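Local coordinates for extracellular solute-binding protein, family 1 (Bifidobacterium longum subsp. infantis, PDB 6FTH) that probably captures human milk oligosaccharides outside the cell and delivers them to an ABC transporter for uptake, at residues K36-D41 with A406-G411. Sequence-based numbering, arbitrary orientation.
Sequences KRPATD and ADRFSG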
loop_
_atom_site.group_PDB
_atom_site.type_symbol
_atom_site.label_atom_id
_atom_site.label_comp_id
_atom_site.label_asym_id
_atom_site.label_seq_id
_atom_site.Cartn_x
_atom_site.Cartn_y
_atom_site.Cartn_z
ATOM N N LYS A 36 -4.249 10.367 13.224
ATOM C CA LYS A 36 -5.604 10.100 12.764
ATOM C C LYS A 36 -5.732 10.058 11.242
ATOM O O LYS A 36 -5.156 10.879 10.513
ATOM C CB LYS A 36 -6.556 11.174 13.299
ATOM C CG LYS A 36 -6.715 11.208 14.815
ATOM C CD LYS A 36 -7.486 10.013 15.431
ATOM C CE LYS A 36 -8.946 9.953 15.007
ATOM N NZ LYS A 36 -9.620 11.288 15.249
ATOM N N ARG A 37 -6.536 9.114 10.769
ATOM C CA ARG A 37 -6.966 9.119 9.384
ATOM C C ARG A 37 -7.827 10.356 9.122
ATOM O O ARG A 37 -8.569 10.805 10.001
ATOM C CB ARG A 37 -7.842 7.900 9.145
ATOM C CG ARG A 37 -8.225 7.625 7.718
ATOM C CD ARG A 37 -9.308 6.585 7.719
ATOM N NE ARG A 37 -9.689 6.136 6.394
ATOM C CZ ARG A 37 -10.551 6.763 5.597
ATOM N NH1 ARG A 37 -11.112 7.917 5.960
ATOM N NH2 ARG A 37 -10.854 6.243 4.416
ATOM N N PRO A 38 -7.779 10.906 7.915
ATOM C CA PRO A 38 -8.772 11.920 7.562
ATOM C C PRO A 38 -10.186 11.370 7.701
ATOM O O PRO A 38 -10.421 10.157 7.637
ATOM C CB PRO A 38 -8.443 12.249 6.100
ATOM C CG PRO A 38 -7.001 11.930 5.954
ATOM C CD PRO A 38 -6.764 10.729 6.863
ATOM N N ALA A 39 -11.130 12.280 7.924
ATOM C CA ALA A 39 -12.569 12.003 7.905
ATOM C C ALA A 39 -13.065 11.299 9.155
ATOM O O ALA A 39 -14.225 10.847 9.170
ATOM C CB ALA A 39 -13.014 11.190 6.682
ATOM N N THR A 40 -12.252 11.205 10.200
ATOM C CA THR A 40 -12.632 10.596 11.463
ATOM C C THR A 40 -13.095 11.652 12.463
ATOM O O THR A 40 -12.590 12.789 12.477
ATOM C CB THR A 40 -11.458 9.785 12.029
ATOM O OG1 THR A 40 -10.279 10.605 12.104
ATOM C CG2 THR A 40 -11.173 8.575 11.171
ATOM N N ASP A 41 -14.082 11.280 13.276
ATOM C CA ASP A 41 -14.491 12.067 14.431
ATOM C C ASP A 41 -13.365 12.075 15.458
ATOM O O ASP A 41 -12.366 11.344 15.353
ATOM C CB ASP A 41 -15.758 11.461 15.057
ATOM C CG ASP A 41 -16.571 12.459 15.884
ATOM O OD1 ASP A 41 -16.084 13.571 16.183
ATOM O OD2 ASP A 41 -17.723 12.108 16.233
ATOM N N ALA A 406 -10.802 3.248 11.401
ATOM C CA ALA A 406 -10.858 2.646 10.046
ATOM C C ALA A 406 -9.537 1.926 9.755
ATOM O O ALA A 406 -8.984 1.276 10.663
ATOM C CB ALA A 406 -11.296 3.664 9.026
ATOM N N ASP A 407 -9.029 2.037 8.526
ATOM C CA ASP A 407 -7.846 1.286 8.137
ATOM C C ASP A 407 -6.591 1.733 8.874
ATOM O O ASP A 407 -5.591 1.017 8.834
ATOM C CB ASP A 407 -7.648 1.380 6.624
ATOM C CG ASP A 407 -7.443 2.795 6.161
ATOM O OD1 ASP A 407 -8.369 3.612 6.328
ATOM O OD2 ASP A 407 -6.327 3.097 5.710
ATOM N N ARG A 408 -6.620 2.870 9.561
ATOM C CA ARG A 408 -5.491 3.316 10.357
ATOM C C ARG A 408 -5.451 2.689 11.764
ATOM O O ARG A 408 -4.588 3.040 12.562
ATOM C CB ARG A 408 -5.520 4.845 10.479
ATOM C CG ARG A 408 -4.754 5.596 9.414
ATOM C CD ARG A 408 -5.259 5.368 7.995
ATOM N NE ARG A 408 -4.833 6.489 7.140
ATOM C CZ ARG A 408 -5.220 6.687 5.880
ATOM N NH1 ARG A 408 -6.017 5.826 5.268
ATOM N NH2 ARG A 408 -4.803 7.769 5.227
ATOM N N PHE A 409 -6.349 1.751 12.069
ATOM C CA PHE A 409 -6.525 1.229 13.417
ATOM C C PHE A 409 -5.343 0.399 13.918
ATOM O O PHE A 409 -4.430 -0.001 13.178
ATOM C CB PHE A 409 -7.819 0.412 13.538
ATOM C CG PHE A 409 -7.740 -1.035 13.019
ATOM C CD1 PHE A 409 -7.076 -1.362 11.842
ATOM C CD2 PHE A 409 -8.391 -2.034 13.698
ATOM C CE1 PHE A 409 -7.049 -2.689 11.387
ATOM C CE2 PHE A 409 -8.362 -3.348 13.254
ATOM C CZ PHE A 409 -7.709 -3.666 12.104
ATOM N N SER A 410 -5.397 0.135 15.221
ATOM C CA SER A 410 -4.380 -0.601 15.970
ATOM C C SER A 410 -5.059 -1.866 16.496
ATOM O O SER A 410 -5.534 -1.905 17.638
ATOM C CB SER A 410 -3.846 0.228 17.111
ATOM O OG SER A 410 -3.322 1.433 16.607
ATOM N N GLY A 411 -5.068 -2.910 15.682
ATOM C CA GLY A 411 -5.773 -4.129 16.036
ATOM C C GLY A 411 -5.654 -5.132 14.915
ATOM O O GLY A 411 -4.846 -4.964 14.001
HETATM O O HOH W 1 -9.091 3.890 3.162
#
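The guanidinium of Arg-408 carries CG of Arg-37 over one face, offset toward the rim, with CG 3.6 Å from Arg-408 CZ, while Asp-407 CG lies at its edge. The Arg-37 guanidinium, turned 61° from that of Arg-408, is met at its own edge by Asp-407 OD1, Ala-39 CB and a water. Its NE gives Asp-407 OD1 a salt-bridging hydrogen bond of 2.8 Å, nearly in the guanidinium plane and nearly along the C-O axis, although the carboxylate stands almost perpendicular to that plane. With CG anti to the backbone N (chi1 -172°) and the chain extended to NE, Arg-37 reaches past Arg-408 to this oxygen, its CD resting 3.8 Å from Ala-406 CB. Arg-37 NH1 turns back to Pro-38 O at 2.9 Å, within the type II turn Arg-37 to Thr-40 that follows strand 29-36. The other oxygen, Asp-407 OD2, accepts Arg-408 NH1 on its syn lone pair at 2.8 Å; Arg-408 NE is paired with Glu-67. Cutting Arg-37 back to alanine is likely to leave Asp-407 OD1 without its main partner and one Arg-408 face without the CG packed over it. One carboxylate thus binds an arginine on each oxygen, and its negative charge probably lets the two guanidinium groups, 3.9 Å apart from Arg-37 NE to Arg-408 NH1, lie close together where the surface loops meet.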